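Long-range contacts in folylpolyglutamate synthase protein FOLC (PDB 2VOS), which probably catalyses the ATP-dependent addition of L-glutamate to dihydropteroate and to tetrahydrofolate polyglutamates, as a magnesium-dependent ligase of folate metabolism: residues A183-N188 against A217-R222; S59-Y64 against M158-F163; R80-L85 against V303-S308. All coordinates share one frame; numbering follows the deposited sequence.

Contact 1 (A183-N188 against A217-R222)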
loop_
_atom_site.group_PDB
_atom_site.type_symbol
_atom_site.label_atom_id
_atom_site.label_comp_id
_atom_site.label_asym_id
_atom_site.label_seq_id
_atom_site.Cartn_x
_atom_site.Cartn_y
_atom_site.Cartn_z
ATOM N N ALA A 183 -10.780 6.937 -9.293
ATOM C CA ALA A 183 -10.749 8.398 -9.377
ATOM C C ALA A 183 -9.382 8.941 -9.854
ATOM O O ALA A 183 -9.328 10.014 -10.440
ATOM C CB ALA A 183 -11.139 9.051 -7.973
ATOM N N THR A 184 -8.292 8.200 -9.633
ATOM C CA THR A 184 -6.965 8.701 -10.030
ATOM C C THR A 184 -6.790 8.599 -11.546
ATOM O O THR A 184 -5.826 9.132 -12.092
ATOM C CB THR A 184 -5.799 7.844 -9.381
ATOM O OG1 THR A 184 -5.942 6.452 -9.739
ATOM C CG2 THR A 184 -5.857 7.947 -7.831
ATOM N N ASN A 185 -7.704 7.902 -12.221
ATOM C CA ASN A 185 -7.437 7.551 -13.622
ATOM C C ASN A 185 -7.806 8.701 -14.591
ATOM O O ASN A 185 -8.443 8.485 -15.596
ATOM C CB ASN A 185 -8.136 6.248 -13.999
ATOM C CG ASN A 185 -7.553 5.618 -15.258
ATOM O OD1 ASN A 185 -6.368 5.800 -15.546
ATOM N ND2 ASN A 185 -8.368 4.873 -15.998
ATOM N N VAL A 186 -7.373 9.912 -14.287
ATOM C CA VAL A 186 -7.628 11.064 -15.115
ATOM C C VAL A 186 -6.290 11.742 -15.422
ATOM O O VAL A 186 -6.263 12.947 -15.704
ATOM C CB VAL A 186 -8.543 12.111 -14.350
ATOM C CG1 VAL A 186 -9.941 11.609 -14.329
ATOM C CG2 VAL A 186 -8.048 12.334 -12.893
ATOM N N ILE A 187 -5.181 10.984 -15.341
ATOM C CA ILE A 187 -3.854 11.563 -15.484
ATOM C C ILE A 187 -3.027 11.166 -16.728
ATOM O O ILE A 187 -2.000 11.872 -17.030
ATOM C CB ILE A 187 -3.002 11.320 -14.255
ATOM C CG1 ILE A 187 -2.990 9.832 -13.860
ATOM C CG2 ILE A 187 -3.554 12.160 -13.141
ATOM C CD1 ILE A 187 -2.062 9.543 -12.603
ATOM N N ASN A 188 -3.441 10.084 -17.434
ATOM C CA ASN A 188 -2.776 9.694 -18.667
ATOM C C ASN A 188 -1.277 9.514 -18.368
ATOM O O ASN A 188 -0.449 10.042 -19.073
ATOM C CB ASN A 188 -3.013 10.793 -19.718
ATOM C CG ASN A 188 -2.612 10.385 -21.128
ATOM O OD1 ASN A 188 -2.602 9.202 -21.483
ATOM N ND2 ASN A 188 -2.301 11.375 -21.955
ATOM N N ALA A 217 -5.475 -2.890 -15.605
ATOM C CA ALA A 217 -4.809 -2.484 -16.821
ATOM C C ALA A 217 -5.379 -1.176 -17.334
ATOM O O ALA A 217 -4.757 -0.527 -18.185
ATOM C CB ALA A 217 -4.948 -3.558 -17.883
ATOM N N GLY A 218 -6.558 -0.782 -16.851
ATOM C CA GLY A 218 -7.155 0.469 -17.326
ATOM C C GLY A 218 -6.306 1.713 -17.027
ATOM O O GLY A 218 -6.588 2.783 -17.548
ATOM N N ILE A 219 -5.233 1.600 -16.237
ATOM C CA ILE A 219 -4.416 2.790 -16.029
ATOM C C ILE A 219 -3.330 2.934 -17.111
ATOM O O ILE A 219 -2.589 3.942 -17.148
ATOM C CB ILE A 219 -3.770 2.848 -14.581
ATOM C CG1 ILE A 219 -2.667 1.764 -14.427
ATOM C CG2 ILE A 219 -4.875 2.776 -13.498
ATOM C CD1 ILE A 219 -1.627 2.091 -13.326
ATOM N N ILE A 220 -3.190 1.920 -17.957
ATOM C CA ILE A 220 -2.216 2.011 -19.040
ATOM C C ILE A 220 -2.950 2.705 -20.208
ATOM O O ILE A 220 -3.837 2.088 -20.813
ATOM C CB ILE A 220 -1.757 0.576 -19.507
ATOM C CG1 ILE A 220 -1.152 -0.245 -18.343
ATOM C CG2 ILE A 220 -0.772 0.658 -20.685
ATOM C CD1 ILE A 220 -1.113 -1.789 -18.606
ATOM N N THR A 221 -2.593 3.951 -20.540
ATOM C CA THR A 221 -3.361 4.746 -21.519
ATOM C C THR A 221 -2.485 5.174 -22.688
ATOM O O THR A 221 -1.267 5.337 -22.506
ATOM C CB THR A 221 -3.949 6.015 -20.852
ATOM O OG1 THR A 221 -2.872 6.831 -20.400
ATOM C CG2 THR A 221 -4.745 5.655 -19.619
ATOM N N ARG A 222 -3.070 5.382 -23.860
ATOM C CA ARG A 222 -2.298 5.853 -25.020
ATOM C C ARG A 222 -1.799 7.281 -24.753
ATOM O O ARG A 222 -2.543 8.113 -24.232
ATOM C CB ARG A 222 -3.145 5.795 -26.282
ATOM C CG ARG A 222 -2.422 6.318 -27.558
ATOM C CD ARG A 222 -3.097 5.817 -28.854
ATOM N NE ARG A 222 -2.501 6.332 -30.104
ATOM C CZ ARG A 222 -1.196 6.340 -30.419
ATOM N NH1 ARG A 222 -0.277 5.894 -29.563
ATOM N NH2 ARG A 222 -0.796 6.814 -31.605
#

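Contact 2 (S59-Y64 against M158-F163)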
loop_
_atom_site.group_PDB
_atom_site.type_symbol
_atom_site.label_atom_id
_atom_site.label_comp_id
_atom_site.label_asym_id
_atom_site.label_seq_id
_atom_site.Cartn_x
_atom_site.Cartn_y
_atom_site.Cartn_z
ATOM N N SER A 59 -7.653 21.636 -14.331
ATOM C CA SER A 59 -6.864 20.428 -14.734
ATOM C C SER A 59 -5.453 20.379 -14.119
ATOM O O SER A 59 -4.462 20.127 -14.809
ATOM C CB SER A 59 -6.796 20.270 -16.276
ATOM O OG SER A 59 -8.113 20.070 -16.787
ATOM N N PRO A 60 -5.355 20.616 -12.794
ATOM C CA PRO A 60 -4.055 20.580 -12.133
ATOM C C PRO A 60 -3.317 19.254 -12.369
ATOM O O PRO A 60 -2.064 19.202 -12.431
ATOM C CB PRO A 60 -4.434 20.797 -10.652
ATOM C CG PRO A 60 -5.902 20.228 -10.554
ATOM C CD PRO A 60 -6.466 20.806 -11.834
ATOM N N GLN A 61 -4.080 18.170 -12.528
ATOM C CA GLN A 61 -3.508 16.822 -12.595
ATOM C C GLN A 61 -2.887 16.615 -13.950
ATOM O O GLN A 61 -2.173 15.628 -14.160
ATOM C CB GLN A 61 -4.580 15.748 -12.299
ATOM C CG GLN A 61 -5.407 15.305 -13.557
ATOM C CD GLN A 61 -6.449 16.329 -14.059
ATOM O OE1 GLN A 61 -6.554 17.407 -13.539
ATOM N NE2 GLN A 61 -7.227 15.952 -15.075
ATOM N N ARG A 62 -3.035 17.579 -14.848
ATOM C CA ARG A 62 -2.304 17.504 -16.116
ATOM C C ARG A 62 -1.086 18.430 -16.164
ATOM O O ARG A 62 -0.437 18.526 -17.223
ATOM C CB ARG A 62 -3.252 17.783 -17.314
ATOM C CG ARG A 62 -4.345 16.669 -17.388
ATOM C CD ARG A 62 -5.115 16.609 -18.707
ATOM N NE ARG A 62 -6.174 15.593 -18.574
ATOM C CZ ARG A 62 -5.988 14.289 -18.780
ATOM N NH1 ARG A 62 -6.994 13.438 -18.609
ATOM N NH2 ARG A 62 -4.797 13.850 -19.172
ATOM N N SER A 63 -0.733 19.074 -15.030
ATOM C CA SER A 63 0.355 20.082 -15.082
ATOM C C SER A 63 1.699 19.508 -14.559
ATOM O O SER A 63 2.688 20.245 -14.530
ATOM C CB SER A 63 -0.000 21.343 -14.269
ATOM O OG SER A 63 -0.210 21.030 -12.861
ATOM N N TYR A 64 1.772 18.204 -14.323
ATOM C CA TYR A 64 3.030 17.545 -14.010
ATOM C C TYR A 64 2.817 16.156 -14.531
ATOM O O TYR A 64 1.684 15.703 -14.690
ATOM C CB TYR A 64 3.281 17.501 -12.471
ATOM C CG TYR A 64 1.966 17.322 -11.694
ATOM C CD1 TYR A 64 1.357 16.075 -11.556
ATOM C CD2 TYR A 64 1.349 18.411 -11.142
ATOM C CE1 TYR A 64 0.130 15.929 -10.895
ATOM C CE2 TYR A 64 0.129 18.294 -10.451
ATOM C CZ TYR A 64 -0.469 17.081 -10.359
ATOM O OH TYR A 64 -1.626 17.039 -9.655
HETATM N N MSE A 158 -7.953 16.685 -3.907
HETATM C CA MSE A 158 -7.037 17.376 -3.006
HETATM C C MSE A 158 -5.574 17.087 -3.311
HETATM O O MSE A 158 -4.738 18.009 -3.323
HETATM C CB MSE A 158 -7.360 17.018 -1.535
HETATM C CG MSE A 158 -8.666 17.637 -1.040
HETATM SE SE MSE A 158 -9.118 16.824 0.703
HETATM C CE MSE A 158 -7.565 17.313 1.741
ATOM N N ALA A 159 -5.218 15.812 -3.526
ATOM C CA ALA A 159 -3.810 15.484 -3.783
ATOM C C ALA A 159 -3.367 16.242 -5.074
ATOM O O ALA A 159 -2.260 16.889 -5.133
ATOM C CB ALA A 159 -3.643 13.962 -3.948
ATOM N N PHE A 160 -4.184 16.139 -6.120
ATOM C CA PHE A 160 -3.820 16.731 -7.406
ATOM C C PHE A 160 -3.687 18.248 -7.311
ATOM O O PHE A 160 -2.795 18.813 -7.955
ATOM C CB PHE A 160 -4.833 16.382 -8.534
ATOM C CG PHE A 160 -4.838 14.921 -8.933
ATOM C CD1 PHE A 160 -3.653 14.178 -8.910
ATOM C CD2 PHE A 160 -6.005 14.294 -9.352
ATOM C CE1 PHE A 160 -3.619 12.833 -9.257
ATOM C CE2 PHE A 160 -5.970 12.912 -9.770
ATOM C CZ PHE A 160 -4.774 12.194 -9.704
ATOM N N ALA A 161 -4.597 18.892 -6.568
ATOM C CA ALA A 161 -4.530 20.377 -6.346
ATOM C C ALA A 161 -3.254 20.704 -5.563
ATOM O O ALA A 161 -2.514 21.659 -5.858
ATOM C CB ALA A 161 -5.763 20.820 -5.542
ATOM N N ALA A 162 -2.994 19.922 -4.522
ATOM C CA ALA A 162 -1.849 20.214 -3.669
ATOM C C ALA A 162 -0.566 20.036 -4.497
ATOM O O ALA A 162 0.438 20.760 -4.283
ATOM C CB ALA A 162 -1.834 19.237 -2.477
ATOM N N PHE A 163 -0.542 19.073 -5.421
ATOM C CA PHE A 163 0.689 18.866 -6.188
ATOM C C PHE A 163 0.944 20.081 -7.085
ATOM O O PHE A 163 2.104 20.435 -7.332
ATOM C CB PHE A 163 0.633 17.588 -7.064
ATOM C CG PHE A 163 0.511 16.302 -6.256
ATOM C CD1 PHE A 163 0.885 16.279 -4.901
ATOM C CD2 PHE A 163 0.012 15.133 -6.853
ATOM C CE1 PHE A 163 0.779 15.077 -4.175
ATOM C CE2 PHE A 163 -0.087 13.926 -6.149
ATOM C CZ PHE A 163 0.278 13.900 -4.812
#

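Contact 3 (R80-L85 against V303-S308)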
loop_
_atom_site.group_PDB
_atom_site.type_symbol
_atom_site.label_atom_id
_atom_site.label_comp_id
_atom_site.label_asym_id
_atom_site.label_seq_id
_atom_site.Cartn_x
_atom_site.Cartn_y
_atom_site.Cartn_z
ATOM N N ARG A 80 6.173 4.408 -2.435
ATOM C CA ARG A 80 7.177 5.061 -1.563
ATOM C C ARG A 80 8.632 4.877 -2.024
ATOM O O ARG A 80 9.444 5.782 -1.792
ATOM C CB ARG A 80 7.061 4.587 -0.134
ATOM C CG ARG A 80 5.622 4.977 0.451
ATOM C CD ARG A 80 5.499 4.429 1.892
ATOM N NE ARG A 80 6.377 5.126 2.863
ATOM C CZ ARG A 80 6.029 6.202 3.580
ATOM N NH1 ARG A 80 4.827 6.766 3.463
ATOM N NH2 ARG A 80 6.896 6.744 4.426
HETATM N N MSE A 81 8.943 3.736 -2.650
HETATM C CA MSE A 81 10.243 3.475 -3.258
HETATM C C MSE A 81 10.491 4.390 -4.474
HETATM O O MSE A 81 11.541 5.003 -4.566
HETATM C CB MSE A 81 10.350 2.023 -3.704
HETATM C CG MSE A 81 10.587 1.116 -2.476
HETATM SE SE MSE A 81 10.252 -0.710 -3.068
HETATM C CE MSE A 81 10.636 -1.656 -1.446
ATOM N N VAL A 82 9.523 4.480 -5.378
ATOM C CA VAL A 82 9.570 5.454 -6.474
ATOM C C VAL A 82 9.822 6.860 -5.960
ATOM O O VAL A 82 10.679 7.553 -6.479
ATOM C CB VAL A 82 8.238 5.408 -7.301
ATOM C CG1 VAL A 82 8.110 6.585 -8.278
ATOM C CG2 VAL A 82 8.089 4.041 -8.009
ATOM N N ASP A 83 9.068 7.310 -4.945
ATOM C CA ASP A 83 9.273 8.625 -4.354
ATOM C C ASP A 83 10.731 8.765 -3.852
ATOM O O ASP A 83 11.470 9.755 -4.138
ATOM C CB ASP A 83 8.266 8.785 -3.189
ATOM C CG ASP A 83 8.183 10.216 -2.673
ATOM O OD1 ASP A 83 9.117 11.006 -2.987
ATOM O OD2 ASP A 83 7.206 10.547 -1.936
ATOM N N ALA A 84 11.177 7.793 -3.076
ATOM C CA ALA A 84 12.541 7.852 -2.567
ATOM C C ALA A 84 13.597 7.984 -3.696
ATOM O O ALA A 84 14.550 8.776 -3.572
ATOM C CB ALA A 84 12.851 6.590 -1.706
ATOM N N LEU A 85 13.473 7.156 -4.743
ATOM C CA LEU A 85 14.415 7.185 -5.876
ATOM C C LEU A 85 14.353 8.543 -6.622
ATOM O O LEU A 85 15.386 9.152 -6.912
ATOM C CB LEU A 85 14.097 6.041 -6.850
ATOM C CG LEU A 85 14.404 4.621 -6.350
ATOM C CD1 LEU A 85 13.750 3.613 -7.328
ATOM C CD2 LEU A 85 15.940 4.335 -6.306
ATOM N N VAL A 303 12.892 -3.753 -7.290
ATOM C CA VAL A 303 13.356 -3.709 -8.674
ATOM C C VAL A 303 12.222 -3.178 -9.569
ATOM O O VAL A 303 12.465 -2.552 -10.591
ATOM C CB VAL A 303 13.786 -5.116 -9.184
ATOM C CG1 VAL A 303 12.568 -6.031 -9.352
ATOM C CG2 VAL A 303 14.575 -4.992 -10.479
ATOM N N LEU A 304 10.973 -3.403 -9.172
ATOM C CA LEU A 304 9.874 -2.844 -9.939
ATOM C C LEU A 304 9.891 -1.302 -9.889
ATOM O O LEU A 304 9.649 -0.637 -10.898
ATOM C CB LEU A 304 8.539 -3.360 -9.348
ATOM C CG LEU A 304 7.295 -2.944 -10.119
ATOM C CD1 LEU A 304 7.388 -3.450 -11.587
ATOM C CD2 LEU A 304 6.034 -3.631 -9.415
ATOM N N ALA A 305 10.118 -0.744 -8.681
ATOM C CA ALA A 305 10.231 0.707 -8.487
ATOM C C ALA A 305 11.422 1.269 -9.291
ATOM O O ALA A 305 11.350 2.364 -9.917
ATOM C CB ALA A 305 10.408 1.019 -7.010
ATOM N N LEU A 306 12.548 0.556 -9.256
ATOM C CA LEU A 306 13.717 0.992 -10.013
ATOM C C LEU A 306 13.391 1.063 -11.525
ATOM O O LEU A 306 13.596 2.103 -12.163
ATOM C CB LEU A 306 14.895 0.072 -9.736
ATOM C CG LEU A 306 16.125 0.200 -10.676
ATOM C CD1 LEU A 306 16.751 1.566 -10.366
ATOM C CD2 LEU A 306 17.159 -0.933 -10.420
ATOM N N ALA A 307 12.881 -0.015 -12.100
ATOM C CA ALA A 307 12.535 -0.040 -13.520
ATOM C C ALA A 307 11.541 1.087 -13.853
ATOM O O ALA A 307 11.699 1.785 -14.865
ATOM C CB ALA A 307 11.959 -1.425 -13.898
ATOM N N SER A 308 10.594 1.372 -12.965
ATOM C CA SER A 308 9.629 2.453 -13.203
ATOM C C SER A 308 10.311 3.838 -13.252
ATOM O O SER A 308 9.954 4.700 -14.060
ATOM C CB SER A 308 8.565 2.473 -12.090
ATOM O OG SER A 308 7.889 1.223 -12.054
#

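Contact 1 (A183-N188 against A217-R222)
The side-chain amide nitrogen of N185 is gripped by two backbone carbonyls. Across the contact, N185 ND2 donates to G218 O at 3.2 Å. Its other acceptor is R180 O, earlier in the same loop. The contact joins two loops of the Mur ligase middle domain, a P-loop NTPase-type fold. Loop 183-188 leads into strand 191-194, and loop 217-222 runs from helix 209-217 toward strand 231-234. The bond to G218 O is bent, with an N-H...O angle of 142°. The donor lies above the carbonyl plane, and G218 O is tilted from the amide plane of N185. The other branch of the amide lies alongside I219: N185 OD1 is 3.6 Å from I219 CA and 3.9 Å from I219 CG2. CG of N185 stands opposite the backbone N (chi1 -162°), which carries the amide across to the second loop.

N185 is the centre of an inverse gamma turn. A217 to I220 form a type I beta turn, closed by I220 N donating to A217 O at 2.9 Å. G218 is the second residue of this turn. Further along, N188 and T221 bring their side chains together at a slant. I219 also packs on H68 of strand 66-70. The contact as a whole is partly buried. R222 NH1 forms a salt bridge with D253. On the T221 side, the hydroxyl OG1 comes within 3.3 Å of N188 CA.

Contact 2 (S59-Y64 against M158-F163)
Y64 reaches from the loop before strand 66-70 to helix 151-165, one of the helices packed on the central sheet of the P-loop-type Mur ligase domain. Its CB points toward the helix. With chi1 at 35°, CG sits between the backbone N and the carbonyl carbon. CE1 passes 4.1 Å from F163 CD2. CE2 rests 3.5 Å from F163 CB, and CZ lies close to the same carbon. At the tip, Y64 OH donates to F160 O over 2.7 Å. The bond lies in the carbonyl plane, on a lone pair, and F160 O sits at the edge of the tyrosine ring, in its plane. The bond thus ties a buried hydroxyl to the helix backbone.

The two rings of Y64 and F163 form an offset edge-to-face pair. The edge of F163 turns toward the face of Y64, with the planes at 75°. The F160 ring meets Q61. Q61 CB stands over one face of this ring in a CH-pi contact, 3.7 Å from the centroid and 22° off the normal. Beyond CB the Q61 chain bends away, and its NE2 donates to V186 O. M54 of helix 48-56 also packs against P60, Q61 and F160.

The loop is compact here, with a 3-10 turn at 60-62. P60 O accepts from both S63 N and S63 OG, which fastens the residue just before Y64. P60 itself lies against the helix backbone, its CB 3.7 Å from F160 O.

Contact 3 (R80-L85 against V303-S308)
A305 points its methyl group toward helix 75-88, where it overlaps M81, V82 and L85. The tightest touch is between A305 CB and M81 CB, at 3.5 Å, shorter than usual van der Waals contact. The same methyl lies 3.9 Å from V82 N, so it reaches down to the backbone of the facing helix. V82 CG2 approaches A305 CB at 3.9 Å. It also lies near S308 CB, one turn further along helix 296-312.

L85 comes in one turn after M81. Its CG is anti to the carbonyl carbon (chi1 -70°), and the chain carries CD1 across to the other helix. There CD1 lies 3.7 Å from A305 O and 3.8 Å from L306 CA. The leucine tip thus rests on the backbone between A305 and L306. L306 itself points away from this contact, and its side chain packs on V326 and F330 of helix 323-331. F330 touches L85 as well.

The two segments cross at -49°, with their axes 8.7 Å apart at closest approach. The ADP-binding residues N73 to S77 run from the P-loop into the first turn of helix 75-88. Helix 296-312 carries N301, another ADP-binding residue. The M81 chain is extended beyond CG and runs away from the A305 methyl, touching Q298 and N301.

S308 turns its hydroxyl back into its own helix. S308 OG donates to L304 O at 2.8 Å. The same oxygen accepts S308 N, and the two donors arrive from opposite faces of the carbonyl plane.

Overall arrangement
All three contacts involve elements that neighbour strands of the eight-stranded mixed sheet, such as 66-70, 108-110 and 231-234. Contacts 1 and 2 are neighbours, with centres 15 Å apart. They touch where I187 CG2 packs on F160 CZ. Contact 3 stands apart: its centre is about 19 Å from that of contact 1 and 21 Å from that of contact 2. Along the chain, contact 2 closes before contact 1 opens. Contact 1 is nested inside the loop closed by contact 3, while contacts 2 and 3 interleave. Strand 66-70 runs between segments 59-64 and 80-85, so the ADP-binding residues N73 to S77 lie in the chain between the first segments of contacts 2 and 3.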